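Local coordinates for putative trimethylamine methyltransferase (Rhizobium meliloti, PDB 4YYC), which probably acts as a methyltransferase of the trimethylamine methyltransferase (MttB) family, although its own substrate is not established, at residues D195-H200 / K206-S211; D220-A225 / D232-N237; M380-G385 / K419-V424; D410-G415 / R461-D466. One frame throughout, in Å; residues are numbered along the deposited sequence.

Interaction 1 (D195-H200 / K206-S211); sequences DMVYSH and KPFMGS
F208 approaches the helix through two quite different atoms, its CB lying against H200 and the far part of its ring against V197. The closer meeting is CB to CB, 3.6 Å between H200 and F208, with F208 CB also 3.7 Å from H200 CG. The two rings are not stacked: what meets at H200 is the root of each side chain. F208 CG sits between its backbone N and carbonyl carbon (chi1 66°), the crowded position, which swings the ring towards V197. Its CE1 thereby comes 4.0 Å from V197 CG1, and the two side chains cross at about a right angle. The torsion at V197 supplies the other half of this meeting, with CG1 anti to the backbone N (chi1 171°).

H200 illustrates how one residue can divide its work: its CB and CG are packed on F208, while ND1 bonds to S177 and NE2 to the carbonyl of G179. A water lies within hydrogen-bonding distance of both H200 O (2.9 Å) and K206 O (2.8 Å), and may bridge them. Within the helix, S199 OG donates to D195 O at 2.7 Å.

This buried contact joins helix 192-202 to the short strand 208-209 that follows it. Helix 158-170 touches M196, S199 and H200, helix 215-229 packs on V197, and strand 208-209 runs parallel to strand 240-245.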
loop_
_atom_site.group_PDB
_atom_site.type_symbol
_atom_site.label_atom_id
_atom_site.label_comp_id
_atom_site.label_asym_id
_atom_site.label_seq_id
_atom_site.Cartn_x
_atom_site.Cartn_y
_atom_site.Cartn_z
ATOM N N ASP A 195 -27.680 21.664 12.025
ATOM C CA ASP A 195 -27.989 20.219 12.190
ATOM C C ASP A 195 -26.774 19.318 12.049
ATOM O O ASP A 195 -26.700 18.274 12.721
ATOM C CB ASP A 195 -29.096 19.818 11.219
ATOM C CG ASP A 195 -30.375 20.530 11.518
ATOM O OD1 ASP A 195 -31.041 20.229 12.555
ATOM O OD2 ASP A 195 -30.712 21.465 10.776
HETATM N N MSE A 196 -25.862 19.720 11.172
HETATM C CA MSE A 196 -24.630 18.945 10.915
HETATM C C MSE A 196 -23.811 19.007 12.195
HETATM O O MSE A 196 -23.403 17.968 12.708
HETATM C CB MSE A 196 -23.939 19.508 9.701
HETATM C CG MSE A 196 -24.705 19.170 8.425
HETATM SE SE MSE A 196 -24.239 20.431 6.958
HETATM C CE MSE A 196 -22.624 19.543 6.511
ATOM N N VAL A 197 -23.529 20.207 12.721
ATOM C CA VAL A 197 -22.751 20.274 13.968
ATOM C C VAL A 197 -23.478 19.536 15.113
ATOM O O VAL A 197 -22.884 18.760 15.875
ATOM C CB VAL A 197 -22.412 21.728 14.362
ATOM C CG1 VAL A 197 -21.809 21.798 15.763
ATOM C CG2 VAL A 197 -21.500 22.357 13.301
ATOM N N TYR A 198 -24.771 19.770 15.240
ATOM C CA TYR A 198 -25.549 19.110 16.281
ATOM C C TYR A 198 -25.404 17.596 16.203
ATOM O O TYR A 198 -25.289 16.917 17.235
ATOM C CB TYR A 198 -27.019 19.475 16.192
ATOM C CG TYR A 198 -27.861 18.788 17.268
ATOM C CD1 TYR A 198 -27.873 19.266 18.582
ATOM C CD2 TYR A 198 -28.595 17.667 16.989
ATOM C CE1 TYR A 198 -28.659 18.659 19.571
ATOM C CE2 TYR A 198 -29.356 17.027 17.958
ATOM C CZ TYR A 198 -29.382 17.516 19.257
ATOM O OH TYR A 198 -30.152 16.843 20.187
ATOM N N SER A 199 -25.411 17.066 14.982
ATOM C CA SER A 199 -25.306 15.600 14.790
ATOM C C SER A 199 -24.005 15.039 15.362
ATOM O O SER A 199 -23.994 13.986 15.985
ATOM C CB SER A 199 -25.446 15.240 13.301
ATOM O OG SER A 199 -26.730 15.589 12.871
ATOM N N HIS A 200 -22.893 15.753 15.171
ATOM C CA HIS A 200 -21.607 15.356 15.749
ATOM C C HIS A 200 -21.617 15.367 17.275
ATOM O O HIS A 200 -20.846 14.657 17.895
ATOM C CB HIS A 200 -20.472 16.234 15.223
ATOM C CG HIS A 200 -20.152 16.000 13.769
ATOM N ND1 HIS A 200 -19.586 14.827 13.322
ATOM C CD2 HIS A 200 -20.318 16.773 12.671
ATOM C CE1 HIS A 200 -19.416 14.891 12.017
ATOM N NE2 HIS A 200 -19.846 16.064 11.596
ATOM N N LYS A 206 -16.704 11.893 19.802
ATOM C CA LYS A 206 -15.377 12.026 19.223
ATOM C C LYS A 206 -15.181 13.447 18.720
ATOM O O LYS A 206 -16.130 14.146 18.448
ATOM C CB LYS A 206 -15.165 10.997 18.109
ATOM C CG LYS A 206 -15.097 9.565 18.598
ATOM C CD LYS A 206 -14.981 8.501 17.516
ATOM C CE LYS A 206 -14.963 7.108 18.124
ATOM N NZ LYS A 206 -14.794 6.084 17.059
ATOM N N PRO A 207 -13.928 13.892 18.564
ATOM C CA PRO A 207 -13.707 15.281 18.141
ATOM C C PRO A 207 -14.240 15.538 16.726
ATOM O O PRO A 207 -14.144 14.682 15.878
ATOM C CB PRO A 207 -12.214 15.457 18.178
ATOM C CG PRO A 207 -11.646 14.189 18.562
ATOM C CD PRO A 207 -12.685 13.180 18.878
ATOM N N PHE A 208 -14.806 16.714 16.517
ATOM C CA PHE A 208 -15.515 17.017 15.278
ATOM C C PHE A 208 -14.997 18.288 14.633
ATOM O O PHE A 208 -14.226 19.055 15.246
ATOM C CB PHE A 208 -17.023 17.036 15.536
ATOM C CG PHE A 208 -17.480 18.151 16.444
ATOM C CD1 PHE A 208 -17.713 19.413 15.937
ATOM C CD2 PHE A 208 -17.655 17.948 17.818
ATOM C CE1 PHE A 208 -18.160 20.446 16.756
ATOM C CE2 PHE A 208 -18.066 18.977 18.640
ATOM C CZ PHE A 208 -18.320 20.240 18.110
HETATM N N MSE A 209 -15.458 18.521 13.419
HETATM C CA MSE A 209 -15.028 19.642 12.585
HETATM C C MSE A 209 -16.148 20.631 12.445
HETATM O O MSE A 209 -17.331 20.298 12.560
HETATM C CB MSE A 209 -14.635 19.125 11.186
HETATM C CG MSE A 209 -13.461 18.162 11.219
HETATM SE SE MSE A 209 -13.123 17.429 9.435
HETATM C CE MSE A 209 -12.200 18.966 8.694
ATOM N N GLY A 210 -15.792 21.869 12.141
ATOM C CA GLY A 210 -16.748 22.946 12.048
ATOM C C GLY A 210 -17.194 23.297 10.665
ATOM O O GLY A 210 -16.702 22.782 9.665
ATOM N N SER A 211 -18.193 24.185 10.595
ATOM C CA SER A 211 -18.723 24.605 9.295
ATOM C C SER A 211 -17.817 25.694 8.727
ATOM O O SER A 211 -17.362 26.584 9.486
ATOM C CB SER A 211 -20.129 25.164 9.433
ATOM O OG SER A 211 -20.611 25.648 8.176
HETATM O O HOH W 1 -18.531 14.862 19.693
#

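Interaction 2 (D220-A225 / D232-N237); sequences DTVAMA and DFVENN
V234 packs on A225 and V222 in a small apolar helix-to-helix contact, inside the beta-alpha-beta crossover that leads from strand 208-209 to its parallel neighbour 240-245. Such crossovers build the TIM barrel expected of the MttB family, and here the helical link is broken into helices 215-229 and 231-236, with this contact holding the second piece against the first. The two methyls of V234 divide the task. CG2 reaches the end of segment 220-225, 4.0 Å from A225 CB and 3.6 Å from A225 O, so it touches backbone as well as side chain. CG1, anti to the backbone N (chi1 170°), turns to V222, whose own CG1 is 4.3 Å from it. All three residues are buried, and contacts of V234 with K226 and F229 extend the same packing.

Polar links lie beside this apolar patch: E235 forms a salt bridge with K226 and a hydrogen bond with H266. Two asparagines fold back on the preceding turn. N236 ND2 bonds to D232 O from above the carbonyl plane, whereas N237 ND2 donates to F233 O at 2.9 Å, in the carbonyl plane and on a lone pair. That same ND2 lies 3.5 Å above the F233 ring, over its centre.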
loop_
_atom_site.group_PDB
_atom_site.type_symbol
_atom_site.label_atom_id
_atom_site.label_comp_id
_atom_site.label_asym_id
_atom_site.label_seq_id
_atom_site.Cartn_x
_atom_site.Cartn_y
_atom_site.Cartn_z
ATOM N N ASP A 220 -21.533 30.456 14.168
ATOM C CA ASP A 220 -22.501 29.549 14.798
ATOM C C ASP A 220 -21.829 28.296 15.388
ATOM O O ASP A 220 -22.211 27.835 16.469
ATOM C CB ASP A 220 -23.585 29.097 13.825
ATOM C CG ASP A 220 -24.576 30.198 13.453
ATOM O OD1 ASP A 220 -24.706 31.244 14.137
ATOM O OD2 ASP A 220 -25.312 30.018 12.445
ATOM N N THR A 221 -20.837 27.739 14.684
ATOM C CA THR A 221 -20.127 26.584 15.187
ATOM C C THR A 221 -19.441 26.911 16.502
ATOM O O THR A 221 -19.526 26.152 17.457
ATOM C CB THR A 221 -19.082 26.089 14.170
ATOM O OG1 THR A 221 -19.727 25.730 12.925
ATOM C CG2 THR A 221 -18.287 24.892 14.687
ATOM N N VAL A 222 -18.775 28.058 16.551
ATOM C CA VAL A 222 -18.105 28.496 17.783
ATOM C C VAL A 222 -19.134 28.661 18.896
ATOM O O VAL A 222 -18.888 28.269 20.029
ATOM C CB VAL A 222 -17.249 29.771 17.544
ATOM C CG1 VAL A 222 -16.717 30.335 18.861
ATOM C CG2 VAL A 222 -16.105 29.466 16.599
ATOM N N ALA A 223 -20.273 29.249 18.610
ATOM C CA ALA A 223 -21.292 29.452 19.629
ATOM C C ALA A 223 -21.814 28.117 20.186
ATOM O O ALA A 223 -22.003 27.982 21.406
ATOM C CB ALA A 223 -22.440 30.320 19.069
HETATM N N MSE A 224 -22.027 27.146 19.305
HETATM C CA MSE A 224 -22.441 25.828 19.720
HETATM C C MSE A 224 -21.372 25.182 20.552
HETATM O O MSE A 224 -21.678 24.549 21.532
HETATM C CB MSE A 224 -22.776 25.007 18.493
HETATM C CG MSE A 224 -24.116 25.504 17.970
HETATM SE SE MSE A 224 -24.667 24.592 16.322
HETATM C CE MSE A 224 -25.214 22.981 17.236
ATOM N N ALA A 225 -20.113 25.286 20.132
ATOM C CA ALA A 225 -19.007 24.717 20.875
ATOM C C ALA A 225 -18.938 25.299 22.274
ATOM O O ALA A 225 -18.640 24.561 23.254
ATOM C CB ALA A 225 -17.690 24.963 20.156
ATOM N N ASP A 232 -14.860 30.045 28.108
ATOM C CA ASP A 232 -13.404 30.180 28.257
ATOM C C ASP A 232 -12.670 28.948 27.722
ATOM O O ASP A 232 -11.591 29.095 27.137
ATOM C CB ASP A 232 -12.973 30.461 29.690
ATOM C CG ASP A 232 -13.472 31.795 30.191
ATOM O OD1 ASP A 232 -13.303 32.815 29.488
ATOM O OD2 ASP A 232 -14.050 31.827 31.292
ATOM N N PHE A 233 -13.264 27.773 27.878
ATOM C CA PHE A 233 -12.651 26.544 27.367
ATOM C C PHE A 233 -12.391 26.629 25.873
ATOM O O PHE A 233 -11.297 26.294 25.428
ATOM C CB PHE A 233 -13.484 25.324 27.683
ATOM C CG PHE A 233 -12.762 24.029 27.417
ATOM C CD1 PHE A 233 -12.744 23.470 26.162
ATOM C CD2 PHE A 233 -12.110 23.386 28.434
ATOM C CE1 PHE A 233 -12.096 22.269 25.929
ATOM C CE2 PHE A 233 -11.445 22.188 28.222
ATOM C CZ PHE A 233 -11.443 21.620 26.968
ATOM N N VAL A 234 -13.377 27.079 25.103
ATOM C CA VAL A 234 -13.201 27.189 23.658
ATOM C C VAL A 234 -12.140 28.230 23.281
ATOM O O VAL A 234 -11.335 28.006 22.372
ATOM C CB VAL A 234 -14.550 27.459 22.975
ATOM C CG1 VAL A 234 -14.372 27.825 21.522
ATOM C CG2 VAL A 234 -15.471 26.257 23.177
ATOM N N GLU A 235 -12.104 29.363 23.994
ATOM C CA GLU A 235 -11.099 30.373 23.683
ATOM C C GLU A 235 -9.679 29.900 23.981
ATOM O O GLU A 235 -8.732 30.472 23.464
ATOM C CB GLU A 235 -11.368 31.657 24.477
ATOM C CG GLU A 235 -12.627 32.404 24.057
ATOM C CD GLU A 235 -12.588 32.926 22.620
ATOM O OE1 GLU A 235 -11.524 33.374 22.115
ATOM O OE2 GLU A 235 -13.638 32.866 21.950
ATOM N N ASN A 236 -9.537 28.864 24.797
ATOM C CA ASN A 236 -8.232 28.391 25.205
ATOM C C ASN A 236 -7.822 27.030 24.635
ATOM O O ASN A 236 -6.701 26.609 24.852
ATOM C CB ASN A 236 -8.180 28.351 26.725
ATOM C CG ASN A 236 -8.076 29.730 27.327
ATOM O OD1 ASN A 236 -7.043 30.370 27.218
ATOM N ND2 ASN A 236 -9.174 30.225 27.920
ATOM N N ASN A 237 -8.709 26.351 23.919
ATOM C CA ASN A 237 -8.457 24.962 23.500
ATOM C C ASN A 237 -9.131 24.711 22.153
ATOM O O ASN A 237 -10.294 25.098 21.938
ATOM C CB ASN A 237 -9.085 23.980 24.464
ATOM C CG ASN A 237 -8.517 24.069 25.863
ATOM O OD1 ASN A 237 -7.440 23.529 26.144
ATOM N ND2 ASN A 237 -9.202 24.777 26.738
#

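Interaction 3 (M380-G385 / K419-V424); sequences MTLLAG and KMAEGV
L382 forks over segment 419-424, one methyl touching M420 and the other A421. The apolar part of the account is thus the work of a single leucine. CD2 comes 3.8 Å from M420 CG and 4.1 Å from M420 CB, while CD1 stands 4.2 Å from A421 CB. With CG anti to the backbone N (chi1 180°), the leucine is extended towards the other segment. M420, a selenomethionine bent at chi2 and chi3, has a second conformer, so the contact at its CG holds for the one given.

Backbone hydrogen bonds shape both chains just beyond the packing. At G385 a Schellman motif closes the first helix, with G385 N bonded to L382 O at 3.0 Å and a positive phi of 78°. A type I turn from M420 to G423 does a similar service for the second, where G423 N meets M420 O at 2.9 Å.

The contact joins the C-terminal parts of helices 368-383 and 404-420. I48 also covers L382, and helix 334-350 packs on M380 and A384. The second subunit lies close by: its L338 touches M420, its L383 touches L383, and its E335 forms a salt bridge with K419.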
loop_
_atom_site.group_PDB
_atom_site.type_symbol
_atom_site.label_atom_id
_atom_site.label_comp_id
_atom_site.label_asym_id
_atom_site.label_seq_id
_atom_site.Cartn_x
_atom_site.Cartn_y
_atom_site.Cartn_z
HETATM N N MSE A 380 0.529 5.038 1.849
HETATM C CA MSE A 380 1.369 6.255 1.813
HETATM C C MSE A 380 1.013 7.137 2.978
HETATM O O MSE A 380 1.872 7.690 3.656
HETATM C CB MSE A 380 1.225 6.966 0.470
HETATM C CG MSE A 380 1.846 8.342 0.384
HETATM SE SE MSE A 380 0.828 9.755 1.246
HETATM C CE MSE A 380 -0.672 9.769 -0.004
ATOM N N THR A 381 -0.281 7.224 3.294
ATOM C CA THR A 381 -0.729 8.170 4.322
ATOM C C THR A 381 -0.078 7.816 5.650
ATOM O O THR A 381 0.445 8.668 6.372
ATOM C CB THR A 381 -2.266 8.125 4.445
ATOM O OG1 THR A 381 -2.859 8.508 3.196
ATOM C CG2 THR A 381 -2.777 9.026 5.522
ATOM N N LEU A 382 -0.053 6.520 5.957
ATOM C CA LEU A 382 0.547 6.095 7.225
ATOM C C LEU A 382 2.065 6.244 7.169
ATOM O O LEU A 382 2.699 6.754 8.118
ATOM C CB LEU A 382 0.213 4.645 7.514
ATOM C CG LEU A 382 0.809 4.108 8.831
ATOM C CD1 LEU A 382 0.122 4.748 9.995
ATOM C CD2 LEU A 382 0.729 2.600 8.903
ATOM N N LEU A 383 2.677 5.776 6.099
ATOM C CA LEU A 383 4.139 5.736 6.053
ATOM C C LEU A 383 4.755 7.117 5.943
ATOM O O LEU A 383 5.881 7.337 6.410
ATOM C CB LEU A 383 4.615 4.839 4.901
ATOM C CG LEU A 383 4.218 3.372 5.042
ATOM C CD1 LEU A 383 4.780 2.619 3.877
ATOM C CD2 LEU A 383 4.718 2.778 6.320
ATOM N N ALA A 384 4.001 8.073 5.396
ATOM C CA ALA A 384 4.444 9.484 5.369
ATOM C C ALA A 384 4.376 10.134 6.730
ATOM O O ALA A 384 4.906 11.243 6.893
ATOM C CB ALA A 384 3.579 10.272 4.379
ATOM N N GLY A 385 3.719 9.514 7.714
ATOM C CA GLY A 385 3.569 10.139 9.039
ATOM C C GLY A 385 2.495 11.207 9.042
ATOM O O GLY A 385 2.672 12.266 9.635
ATOM N N LYS A 419 -2.678 -0.946 13.907
ATOM C CA LYS A 419 -1.818 -2.009 14.445
ATOM C C LYS A 419 -0.405 -1.932 13.843
ATOM O O LYS A 419 0.586 -2.070 14.576
ATOM C CB LYS A 419 -2.477 -3.360 14.194
ATOM C CG LYS A 419 -1.664 -4.553 14.658
ATOM C CD LYS A 419 -1.471 -4.533 16.195
ATOM C CE LYS A 419 -0.663 -5.748 16.648
ATOM N NZ LYS A 419 -1.328 -7.004 16.186
HETATM N N MSE A 420 -0.305 -1.704 12.528
HETATM C CA MSE A 420 0.990 -1.567 11.829
HETATM C C MSE A 420 1.848 -0.519 12.470
HETATM O O MSE A 420 3.067 -0.667 12.624
HETATM C CB MSE A 420 0.747 -1.206 10.353
HETATM C CG MSE A 420 2.002 -0.945 9.517
HETATM SE SE MSE A 420 2.690 -2.732 9.066
HETATM C CE MSE A 420 1.211 -2.984 7.784
ATOM N N ALA A 421 1.228 0.593 12.829
ATOM C CA ALA A 421 1.931 1.751 13.393
ATOM C C ALA A 421 2.661 1.453 14.671
ATOM O O ALA A 421 3.579 2.199 15.008
ATOM C CB ALA A 421 0.928 2.858 13.628
ATOM N N GLU A 422 2.285 0.384 15.368
ATOM C CA GLU A 422 2.968 -0.008 16.628
ATOM C C GLU A 422 4.336 -0.595 16.353
ATOM O O GLU A 422 5.151 -0.705 17.277
ATOM C CB GLU A 422 2.158 -1.022 17.413
ATOM C CG GLU A 422 0.780 -0.550 17.837
ATOM C CD GLU A 422 0.006 -1.655 18.557
ATOM O OE1 GLU A 422 0.536 -2.775 18.715
ATOM O OE2 GLU A 422 -1.143 -1.409 18.956
ATOM N N GLY A 423 4.584 -1.013 15.120
ATOM C CA GLY A 423 5.903 -1.549 14.728
ATOM C C GLY A 423 6.170 -2.913 15.350
ATOM O O GLY A 423 5.236 -3.641 15.712
ATOM N N VAL A 424 7.445 -3.243 15.492
ATOM C CA VAL A 424 7.848 -4.614 15.873
ATOM C C VAL A 424 8.131 -4.695 17.356
ATOM O O VAL A 424 8.982 -3.947 17.860
ATOM C CB VAL A 424 9.099 -5.061 15.117
ATOM C CG1 VAL A 424 9.510 -6.492 15.524
ATOM C CG2 VAL A 424 8.851 -4.997 13.630
#

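Interaction 4 (D410-G415 / R461-D466); sequences DQDQLG and RSPLAD
The carboxylate of D412 is met by S462 at an oxygen, tilted from its plane, while carbons of P463 and L464 lie to one side of that plane. S462 OG donates to D412 OD2 at 2.5 Å, a short bond that arrives on the syn side, 26° out of the carboxylate plane. P463 CD lies 3.5 Å from D412 OD1, and L464 CB stands 4.0 Å from D412 OD2; both are on the same side of the carboxylate plane, off beyond its oxygens. Its second oxygen is taken up as well, since OD1 is hydrogen-bonded to Y460. The aspartate reaches out to the loop because its CG is anti to the backbone N (chi1 -178°).

S462 is as busy as its partner. Besides donating to the aspartate, OG accepts from L464 N at 3.0 Å and from A465 N at 2.9 Å, and these three bonds together fix the hydroxyl's rotation. With an alanine here, D412 OD2 would probably be left without this donor and the N-H groups of L464 and A465 without their shared acceptor, and the loop is likely to be freer to shift on the helix.

Beyond the polar centre, L464 packs on I481 and L488 of helix 481-495, while D466 forms a salt bridge with K364 of the second subunit. The serine's double acceptance defines an ST turn combined with an ST motif, here pinned by an aspartate of helix 404-420 to hold a long irregular loop.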
loop_
_atom_site.group_PDB
_atom_site.type_symbol
_atom_site.label_atom_id
_atom_site.label_comp_id
_atom_site.label_asym_id
_atom_site.label_seq_id
_atom_site.Cartn_x
_atom_site.Cartn_y
_atom_site.Cartn_z
ATOM N N ASP A 410 -13.166 0.354 4.337
ATOM C CA ASP A 410 -12.052 1.235 4.634
ATOM C C ASP A 410 -11.742 1.264 6.134
ATOM O O ASP A 410 -10.568 1.274 6.531
ATOM C CB ASP A 410 -12.341 2.679 4.199
ATOM C CG ASP A 410 -12.436 2.880 2.701
ATOM O OD1 ASP A 410 -11.812 2.111 1.940
ATOM O OD2 ASP A 410 -13.057 3.930 2.267
ATOM N N GLN A 411 -12.757 1.342 6.967
ATOM C CA GLN A 411 -12.486 1.419 8.408
ATOM C C GLN A 411 -11.767 0.182 8.945
ATOM O O GLN A 411 -11.007 0.263 9.931
ATOM C CB GLN A 411 -13.741 1.807 9.227
ATOM C CG GLN A 411 -14.844 0.806 9.273
ATOM C CD GLN A 411 -14.631 -0.324 10.235
ATOM O OE1 GLN A 411 -14.205 -0.125 11.365
ATOM N NE2 GLN A 411 -14.899 -1.537 9.790
ATOM N N ASP A 412 -12.029 -0.949 8.311
ATOM C CA ASP A 412 -11.319 -2.184 8.620
ATOM C C ASP A 412 -9.821 -2.030 8.307
ATOM O O ASP A 412 -8.947 -2.351 9.146
ATOM C CB ASP A 412 -11.992 -3.323 7.854
ATOM C CG ASP A 412 -11.389 -4.648 8.106
ATOM O OD1 ASP A 412 -10.878 -4.896 9.235
ATOM O OD2 ASP A 412 -11.432 -5.487 7.166
ATOM N N GLN A 413 -9.522 -1.446 7.152
ATOM C CA GLN A 413 -8.156 -1.129 6.801
ATOM C C GLN A 413 -7.539 -0.190 7.817
ATOM O O GLN A 413 -6.346 -0.309 8.165
ATOM C CB GLN A 413 -8.040 -0.595 5.359
ATOM C CG GLN A 413 -8.431 -1.617 4.313
ATOM C CD GLN A 413 -7.488 -2.832 4.302
ATOM O OE1 GLN A 413 -6.265 -2.672 4.222
ATOM N NE2 GLN A 413 -8.048 -4.019 4.413
ATOM N N LEU A 414 -8.317 0.775 8.297
ATOM C CA LEU A 414 -7.774 1.694 9.293
ATOM C C LEU A 414 -7.312 0.954 10.537
ATOM O O LEU A 414 -6.322 1.359 11.161
ATOM C CB LEU A 414 -8.768 2.803 9.655
ATOM C CG LEU A 414 -9.265 3.677 8.498
ATOM C CD1 LEU A 414 -10.267 4.661 9.078
ATOM C CD2 LEU A 414 -8.132 4.393 7.774
ATOM N N GLY A 415 -8.063 -0.068 10.966
ATOM C CA GLY A 415 -7.617 -0.878 12.118
ATOM C C GLY A 415 -6.272 -1.559 11.847
ATOM O O GLY A 415 -5.432 -1.660 12.762
ATOM N N ARG A 461 -7.641 -8.543 13.647
ATOM C CA ARG A 461 -8.655 -9.462 13.059
ATOM C C ARG A 461 -9.723 -8.684 12.266
ATOM O O ARG A 461 -10.539 -7.995 12.829
ATOM C CB ARG A 461 -9.333 -10.306 14.165
ATOM N N SER A 462 -9.730 -8.837 10.945
ATOM C CA SER A 462 -10.776 -8.206 10.136
ATOM C C SER A 462 -12.144 -8.852 10.346
ATOM O O SER A 462 -12.250 -10.065 10.235
ATOM C CB SER A 462 -10.435 -8.331 8.661
ATOM O OG SER A 462 -11.524 -7.912 7.826
ATOM N N PRO A 463 -13.189 -8.052 10.601
ATOM C CA PRO A 463 -14.510 -8.680 10.665
ATOM C C PRO A 463 -15.131 -8.899 9.255
ATOM O O PRO A 463 -16.293 -9.367 9.191
ATOM C CB PRO A 463 -15.336 -7.654 11.433
ATOM C CG PRO A 463 -14.702 -6.355 11.112
ATOM C CD PRO A 463 -13.233 -6.669 11.095
ATOM N N LEU A 464 -14.430 -8.506 8.169
ATOM C CA LEU A 464 -14.964 -8.515 6.815
ATOM C C LEU A 464 -14.247 -9.432 5.843
ATOM O O LEU A 464 -14.857 -9.848 4.842
ATOM C CB LEU A 464 -14.930 -7.082 6.238
ATOM C CG LEU A 464 -15.962 -6.192 6.884
ATOM C CD1 LEU A 464 -15.768 -4.767 6.386
ATOM C CD2 LEU A 464 -17.388 -6.647 6.685
ATOM N N ALA A 465 -12.950 -9.695 6.042
ATOM C CA ALA A 465 -12.237 -10.634 5.179
ATOM C C ALA A 465 -12.826 -12.023 5.272
ATOM O O ALA A 465 -13.164 -12.494 6.359
ATOM C CB ALA A 465 -10.769 -10.696 5.547
ATOM N N ASP A 466 -13.000 -12.675 4.128
ATOM C CA ASP A 466 -13.347 -14.057 4.120
ATOM C C ASP A 466 -12.074 -14.879 3.902
ATOM O O ASP A 466 -11.415 -14.807 2.848
ATOM C CB ASP A 466 -14.382 -14.372 3.042
ATOM C CG ASP A 466 -14.839 -15.785 3.095
ATOM O OD1 ASP A 466 -13.988 -16.698 2.953
ATOM O OD2 ASP A 466 -16.078 -16.052 3.310
#

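Overall arrangement
Interactions 1 and 2 follow one another along the chain and touch, S211 N lying 3.2 Å from T221 OG1 in a probable hydrogen bond; together they link helix 192-202, strand 208-209 and the two helices of the crossover after it. Interactions 3 and 4 share helix 404-420, at different turns, with centres about 16 Å apart, and both touch the second subunit. Interactions 1, 2 and 3 are buried, 4 only partly so. The centres of interactions 1 and 3 lie about 28 Å apart, on opposite sides of the chain's centre. Chemistry follows place: apolar carbons meet in interactions 2 and 3, interaction 1 adds a water near two carbonyl oxygens, a possible bridge, and interaction 4, fastening a loop, relies on a carboxylate and a hydroxyl.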